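Local coordinates for protein dinoflagellate luciferase (PDB 1VPR) that catalyses the oxidation of dinoflagellate luciferin by molecular oxygen, giving flashes of blue light, here represented by the third of its three homologous luciferase domains, at residues C140-W145 with A324-D329; P114-T119 with P332-K337. One frame throughout, in Å; residues are numbered along the deposited sequence.

Contact 1 of 2, residues C140-W145 with A324-D329; sequences CGPLPW and ALAGRD
P142 and L325 bring the two loops closest, their CA atoms 3.9 Å apart, and the proline ring lies over the turn that follows helix 321-324. Taken from CB outward, the ring of P142 first meets a carbonyl and then two side chains. P142 CB rests 3.5 Å from L325 O, and P142 CG lies 3.4 Å from the same oxygen while also touching R328. CD, next to the ring nitrogen, turns to CB of A326, a methyl that points at segment 140-145 and also packs against the G141-P142 peptide. With CG anti to the backbone N (chi1 -176°) and the chain extended to NE, R328 crosses the proline ring obliquely and sets its CD, as well as its CB, against P142 CG.

The turn beneath is a Schellman motif that ends the helix: A326, with positive phi, is the C-prime residue, and the N-H groups of A326 and G327 turn back to carbonyls within the helix. The same residues form a type I' turn from L325 to R328, closed by R328 N on L325 O. The carbonyl of A324, the last helical residue, is taken by the other loop instead: L143 N donates to A324 O at 3.0 Å with an N-H...O angle of 163°. L143 CG, beside its own backbone N, lies 3.6 Å from A324 O, and L143 CD1 is near the A324 methyl.

The side chains of L325 and W145 cross at about a right angle, with L325 CD2 set obliquely to the indole, 3.5 Å from W145 NE1, and L325 CD1 near CZ2. Y339 stacks on this indole, and Y237 of strand 237-241 meets it at a slant while also touching L143, A324 and L325.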
ATOM      1  N   CYS A 140      20.976   0.326   9.820  1.00 25.80           N
ATOM      2  CA  CYS A 140      21.003  -0.881  10.637  1.00 25.24           C
ATOM      3  C   CYS A 140      21.527  -2.110   9.916  1.00 25.84           C
ATOM      4  O   CYS A 140      21.427  -3.225  10.432  1.00 28.46           O
ATOM      5  CB  CYS A 140      19.614  -1.158  11.222  1.00 25.44           C
ATOM      6  SG  CYS A 140      18.262  -1.281  10.036  1.00 27.46           S
ATOM      7  N   GLY A 141      22.117  -1.911   8.740  1.00 24.93           N
ATOM      8  CA  GLY A 141      22.634  -3.045   7.985  1.00 23.45           C
ATOM      9  C   GLY A 141      21.511  -3.655   7.169  1.00 23.68           C
ATOM     10  O   GLY A 141      20.388  -3.145   7.215  1.00 23.19           O
ATOM     11  N   PRO A 142      21.760  -4.768   6.455  1.00 22.92           N
ATOM     12  CA  PRO A 142      20.777  -5.460   5.614  1.00 21.63           C
ATOM     13  C   PRO A 142      19.517  -5.819   6.363  1.00 20.96           C
ATOM     14  O   PRO A 142      19.588  -6.392   7.453  1.00 21.03           O
ATOM     15  CB  PRO A 142      21.510  -6.724   5.178  1.00 22.66           C
ATOM     16  CG  PRO A 142      22.990  -6.384   5.398  1.00 23.74           C
ATOM     17  CD  PRO A 142      22.939  -5.622   6.668  1.00 24.09           C
ATOM     18  N   LEU A 143      18.355  -5.501   5.801  1.00 19.13           N
ATOM     19  CA  LEU A 143      17.130  -5.884   6.482  1.00 18.72           C
ATOM     20  C   LEU A 143      17.026  -7.400   6.351  1.00 18.32           C
ATOM     21  O   LEU A 143      17.472  -7.979   5.356  1.00 18.52           O
ATOM     22  CB  LEU A 143      15.905  -5.199   5.838  1.00 20.04           C
ATOM     23  CG  LEU A 143      15.711  -3.682   6.080  1.00 20.25           C
ATOM     24  CD1 LEU A 143      14.605  -3.128   5.172  1.00 16.64           C
ATOM     25  CD2 LEU A 143      15.362  -3.425   7.557  1.00 20.70           C
ATOM     26  N   PRO A 144      16.481  -8.074   7.378  1.00 17.46           N
ATOM     27  CA  PRO A 144      16.335  -9.524   7.306  1.00 20.45           C
ATOM     28  C   PRO A 144      15.204  -9.875   6.336  1.00 19.30           C
ATOM     29  O   PRO A 144      14.180  -9.201   6.332  1.00 17.28           O
ATOM     30  CB  PRO A 144      15.955  -9.913   8.749  1.00 20.60           C
ATOM     31  CG  PRO A 144      16.611  -8.862   9.580  1.00 18.96           C
ATOM     32  CD  PRO A 144      16.305  -7.601   8.760  1.00 18.45           C
ATOM     33  N   TRP A 145      15.396 -10.891   5.496  1.00 18.03           N
ATOM     34  CA  TRP A 145      14.315 -11.345   4.621  1.00 17.20           C
ATOM     35  C   TRP A 145      13.489 -12.238   5.559  1.00 18.42           C
ATOM     36  O   TRP A 145      14.058 -12.920   6.419  1.00 19.04           O
ATOM     37  CB  TRP A 145      14.848 -12.194   3.467  1.00 17.21           C
ATOM     38  CG  TRP A 145      15.540 -11.396   2.378  1.00 17.99           C
ATOM     39  CD1 TRP A 145      16.873 -11.107   2.291  1.00 19.02           C
ATOM     40  CD2 TRP A 145      14.922 -10.798   1.229  1.00 15.25           C
ATOM     41  NE1 TRP A 145      17.125 -10.373   1.155  1.00 18.24           N
ATOM     42  CE2 TRP A 145      15.944 -10.165   0.489  1.00 16.36           C
ATOM     43  CE3 TRP A 145      13.602 -10.735   0.757  1.00 16.91           C
ATOM     44  CZ2 TRP A 145      15.691  -9.470  -0.708  1.00 16.56           C
ATOM     45  CZ3 TRP A 145      13.343 -10.047  -0.437  1.00 14.66           C
ATOM     46  CH2 TRP A 145      14.380  -9.424  -1.156  1.00 15.09           C
ATOM     47  N   ALA A 324      18.017  -0.955   1.132  1.00 15.97           N
ATOM     48  CA  ALA A 324      17.418  -1.962   1.989  1.00 15.80           C
ATOM     49  C   ALA A 324      18.340  -3.107   2.407  1.00 17.78           C
ATOM     50  O   ALA A 324      18.246  -3.574   3.547  1.00 15.40           O
ATOM     51  CB  ALA A 324      16.158  -2.519   1.332  1.00 17.30           C
ATOM     52  N   LEU A 325      19.195  -3.585   1.499  1.00 15.47           N
ATOM     53  CA  LEU A 325      20.115  -4.668   1.831  1.00 17.48           C
ATOM     54  C   LEU A 325      21.502  -4.110   2.209  1.00 19.02           C
ATOM     55  O   LEU A 325      22.466  -4.865   2.380  1.00 17.62           O
ATOM     56  CB  LEU A 325      20.233  -5.646   0.646  1.00 18.32           C
ATOM     57  CG  LEU A 325      18.908  -6.244   0.127  1.00 16.61           C
ATOM     58  CD1 LEU A 325      19.207  -7.202  -1.044  1.00 17.04           C
ATOM     59  CD2 LEU A 325      18.193  -7.009   1.277  1.00 16.45           C
ATOM     60  N   ALA A 326      21.598  -2.790   2.357  1.00 18.01           N
ATOM     61  CA  ALA A 326      22.869  -2.154   2.708  1.00 20.84           C
ATOM     62  C   ALA A 326      24.006  -2.664   1.838  1.00 20.16           C
ATOM     63  O   ALA A 326      25.093  -2.968   2.341  1.00 19.84           O
ATOM     64  CB  ALA A 326      23.214  -2.406   4.189  1.00 20.71           C
ATOM     65  N   GLY A 327      23.748  -2.786   0.542  1.00 20.94           N
ATOM     66  CA  GLY A 327      24.778  -3.236  -0.376  1.00 20.75           C
ATOM     67  C   GLY A 327      25.178  -4.696  -0.299  1.00 22.85           C
ATOM     68  O   GLY A 327      26.135  -5.098  -0.957  1.00 23.27           O
ATOM     69  N   ARG A 328      24.460  -5.508   0.468  1.00 22.18           N
ATOM     70  CA  ARG A 328      24.827  -6.920   0.580  1.00 23.63           C
ATOM     71  C   ARG A 328      24.040  -7.859  -0.317  1.00 23.45           C
ATOM     72  O   ARG A 328      22.864  -8.138  -0.065  1.00 22.17           O
ATOM     73  CB  ARG A 328      24.698  -7.395   2.039  1.00 27.22           C
ATOM     74  CG  ARG A 328      25.166  -8.845   2.228  1.00 31.60           C
ATOM     75  CD  ARG A 328      24.995  -9.394   3.647  1.00 33.66           C
ATOM     76  NE  ARG A 328      25.263 -10.834   3.680  1.00 36.76           N
ATOM     77  CZ  ARG A 328      25.110 -11.616   4.753  1.00 36.97           C
ATOM     78  NH1 ARG A 328      25.377 -12.915   4.673  1.00 33.99           N
ATOM     79  NH2 ARG A 328      24.696 -11.100   5.906  1.00 37.68           N
ATOM     80  N   ASP A 329      24.690  -8.367  -1.358  1.00 22.86           N
ATOM     81  CA  ASP A 329      24.044  -9.298  -2.272  1.00 21.84           C
ATOM     82  C   ASP A 329      23.606 -10.549  -1.521  1.00 23.39           C
ATOM     83  O   ASP A 329      24.271 -10.970  -0.567  1.00 24.37           O
ATOM     84  CB  ASP A 329      25.016  -9.723  -3.372  1.00 22.82           C
ATOM     85  CG  ASP A 329      25.317  -8.622  -4.378  1.00 22.50           C
ATOM     86  OD1 ASP A 329      26.259  -8.819  -5.174  1.00 21.06           O
ATOM     87  OD2 ASP A 329      24.632  -7.578  -4.397  1.00 20.86           O
TER

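Contact 2 of 2, residues P114-T119 with P332-K337; sequences PCPQLT and PTNLGK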
ATOM      1  N   PRO A 114       8.629 -18.191  11.421  1.00 26.34           N
ATOM      2  CA  PRO A 114       9.282 -17.257  12.345  1.00 26.04           C
ATOM      3  C   PRO A 114       9.432 -15.879  11.684  1.00 24.73           C
ATOM      4  O   PRO A 114      10.017 -15.753  10.600  1.00 24.79           O
ATOM      5  CB  PRO A 114      10.647 -17.910  12.612  1.00 25.03           C
ATOM      6  CG  PRO A 114      10.446 -19.328  12.250  1.00 29.20           C
ATOM      7  CD  PRO A 114       9.540 -19.290  11.059  1.00 26.43           C
ATOM      8  N   CYS A 115       8.900 -14.861  12.341  1.00 24.49           N
ATOM      9  CA  CYS A 115       8.954 -13.503  11.815  1.00 23.81           C
ATOM     10  C   CYS A 115      10.103 -12.680  12.402  1.00 24.18           C
ATOM     11  O   CYS A 115      10.261 -12.594  13.612  1.00 22.84           O
ATOM     12  CB  CYS A 115       7.629 -12.797  12.105  1.00 26.91           C
ATOM     13  SG  CYS A 115       7.487 -11.182  11.312  1.00 25.64           S
ATOM     14  N   PRO A 116      10.914 -12.049  11.541  1.00 23.64           N
ATOM     15  CA  PRO A 116      12.036 -11.233  12.020  1.00 23.40           C
ATOM     16  C   PRO A 116      11.511  -9.957  12.669  1.00 23.65           C
ATOM     17  O   PRO A 116      10.363  -9.565  12.455  1.00 24.70           O
ATOM     18  CB  PRO A 116      12.812 -10.941  10.747  1.00 22.07           C
ATOM     19  CG  PRO A 116      11.695 -10.824   9.722  1.00 23.42           C
ATOM     20  CD  PRO A 116      10.800 -12.002  10.071  1.00 21.25           C
ATOM     21  N   GLN A 117      12.363  -9.303  13.450  1.00 23.18           N
ATOM     22  CA  GLN A 117      11.994  -8.073  14.126  1.00 26.97           C
ATOM     23  C   GLN A 117      13.290  -7.284  14.332  1.00 27.19           C
ATOM     24  O   GLN A 117      14.330  -7.879  14.630  1.00 29.55           O
ATOM     25  CB  GLN A 117      11.352  -8.432  15.461  1.00 31.55           C
ATOM     26  CG  GLN A 117      11.406  -7.377  16.533  1.00 37.72           C
ATOM     27  CD  GLN A 117      10.310  -6.355  16.405  1.00 40.53           C
ATOM     28  OE1 GLN A 117       9.177  -6.692  16.063  1.00 43.35           O
ATOM     29  NE2 GLN A 117      10.630  -5.095  16.708  1.00 43.14           N
ATOM     30  N   LEU A 118      13.257  -5.968  14.156  1.00 23.79           N
ATOM     31  CA  LEU A 118      14.480  -5.195  14.358  1.00 24.30           C
ATOM     32  C   LEU A 118      14.622  -4.874  15.842  1.00 24.84           C
ATOM     33  O   LEU A 118      13.629  -4.676  16.551  1.00 24.89           O
ATOM     34  CB  LEU A 118      14.448  -3.890  13.549  1.00 22.37           C
ATOM     35  CG  LEU A 118      14.325  -4.018  12.035  1.00 21.50           C
ATOM     36  CD1 LEU A 118      14.440  -2.632  11.373  1.00 22.06           C
ATOM     37  CD2 LEU A 118      15.418  -4.940  11.530  1.00 21.48           C
ATOM     38  N   THR A 119      15.857  -4.818  16.314  1.00 26.58           N
ATOM     39  CA  THR A 119      16.091  -4.517  17.718  1.00 25.46           C
ATOM     40  C   THR A 119      15.844  -3.031  17.967  1.00 25.33           C
ATOM     41  O   THR A 119      15.693  -2.233  17.033  1.00 21.71           O
ATOM     42  CB  THR A 119      17.543  -4.858  18.128  1.00 27.08           C
ATOM     43  OG1 THR A 119      18.444  -3.922  17.521  1.00 25.30           O
ATOM     44  CG2 THR A 119      17.923  -6.278  17.657  1.00 25.63           C
ATOM     45  N   PRO A 332      20.605 -12.701   3.943  1.00 23.35           N
ATOM     46  CA  PRO A 332      19.812 -13.791   4.504  1.00 22.49           C
ATOM     47  C   PRO A 332      18.464 -13.496   5.137  1.00 22.29           C
ATOM     48  O   PRO A 332      18.131 -12.361   5.456  1.00 22.33           O
ATOM     49  CB  PRO A 332      20.765 -14.386   5.530  1.00 25.15           C
ATOM     50  CG  PRO A 332      21.359 -13.138   6.134  1.00 25.05           C
ATOM     51  CD  PRO A 332      21.670 -12.293   4.885  1.00 24.47           C
ATOM     52  N   THR A 333      17.715 -14.572   5.335  1.00 23.46           N
ATOM     53  CA  THR A 333      16.426 -14.533   6.006  1.00 22.38           C
ATOM     54  C   THR A 333      16.858 -14.608   7.462  1.00 23.42           C
ATOM     55  O   THR A 333      18.046 -14.731   7.748  1.00 23.26           O
ATOM     56  CB  THR A 333      15.577 -15.793   5.701  1.00 23.32           C
ATOM     57  OG1 THR A 333      16.250 -16.962   6.212  1.00 23.12           O
ATOM     58  CG2 THR A 333      15.355 -15.953   4.193  1.00 19.37           C
ATOM     59  N   ASN A 334      15.909 -14.549   8.383  1.00 22.49           N
ATOM     60  CA  ASN A 334      16.235 -14.637   9.788  1.00 22.83           C
ATOM     61  C   ASN A 334      16.613 -16.073  10.212  1.00 24.68           C
ATOM     62  O   ASN A 334      16.903 -16.331  11.376  1.00 26.85           O
ATOM     63  CB  ASN A 334      15.064 -14.114  10.614  1.00 22.36           C
ATOM     64  CG  ASN A 334      13.744 -14.721  10.204  1.00 22.27           C
ATOM     65  OD1 ASN A 334      13.343 -14.662   9.037  1.00 22.17           O
ATOM     66  ND2 ASN A 334      13.052 -15.304  11.163  1.00 25.58           N
ATOM     67  N   LEU A 335      16.609 -17.015   9.279  1.00 26.34           N
ATOM     68  CA  LEU A 335      17.011 -18.372   9.622  1.00 28.06           C
ATOM     69  C   LEU A 335      18.361 -18.631   8.954  1.00 29.15           C
ATOM     70  O   LEU A 335      18.822 -19.768   8.854  1.00 29.28           O
ATOM     71  CB  LEU A 335      15.952 -19.387   9.168  1.00 28.12           C
ATOM     72  CG  LEU A 335      14.654 -19.402   9.984  1.00 27.74           C
ATOM     73  CD1 LEU A 335      13.750 -20.479   9.439  1.00 28.70           C
ATOM     74  CD2 LEU A 335      14.941 -19.675  11.458  1.00 28.10           C
ATOM     75  N   GLY A 336      18.991 -17.551   8.501  1.00 29.25           N
ATOM     76  CA  GLY A 336      20.293 -17.651   7.861  1.00 29.37           C
ATOM     77  C   GLY A 336      20.355 -18.122   6.415  1.00 29.82           C
ATOM     78  O   GLY A 336      21.443 -18.374   5.890  1.00 31.95           O
ATOM     79  N   LYS A 337      19.211 -18.243   5.750  1.00 28.76           N
ATOM     80  CA  LYS A 337      19.213 -18.691   4.363  1.00 27.81           C
ATOM     81  C   LYS A 337      19.290 -17.504   3.394  1.00 26.69           C
ATOM     82  O   LYS A 337      18.517 -16.552   3.497  1.00 24.92           O
ATOM     83  CB  LYS A 337      17.953 -19.512   4.089  1.00 28.35           C
ATOM     84  CG  LYS A 337      17.867 -20.137   2.693  1.00 29.17           C
ATOM     85  CD  LYS A 337      16.538 -20.857   2.520  1.00 29.50           C
ATOM     86  CE  LYS A 337      16.398 -21.447   1.135  1.00 32.15           C
ATOM     87  NZ  LYS A 337      15.204 -22.347   1.002  1.00 37.07           N
TER
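The backbones approach most closely at P116 and N334, whose CA atoms stand 5.8 Å apart, an irregular loop facing a type I turn from T333 to G336. N334 carries the contact. Its CG sits between the backbone N and the carbonyl carbon (chi1 50°), which directs the amide across to the proline loop. N334 ND2 donates to P114 O at 3.1 Å, but from above the carbonyl plane, with a C=O...N angle of 108°, so the bond does not follow a lone pair. OD1 turns to A147 N, which donates to it, and both ends of the amide are thereby held. The ring of P116 crosses the asparagine at about a right angle, with P116 CB 3.9 Å from N334 CB and P116 CD 3.8 Å from N334 OD1. Farther out, L335 CD1 reaches P114 CG at 4.5 Å, a loose apolar touch at the surface. At the start of the type I turn T333 also makes an ST turn, its OG1 accepting from L335 N. Segment 114-119 lies in the loop between helices 107-111 and 120-126, T119 being the N-cap of the latter, while P116 lies on C272 of strand 271-282 and W265 of strand 259-266.

How the contacts relate
Following the chain from the N terminus, segment 114-119 comes first, just ahead of helix 120-126. Segment 140-145 follows in the long loop before strand 163-169. The ten-stranded sheet of the calycin-type barrel is then built in full before the chain returns, through helix 321-324, to 324-329 and finally 332-337. Contact 1 therefore closes a loop nested inside the one closed by contact 2, and together they tie the loops preceding the barrel to the tail that follows it. The centres of the two contacts lie about 11 Å apart. W145 N and P332 O, 3.1 Å apart in a probable hydrogen bond, and packing of P144 against P116 join the two directly.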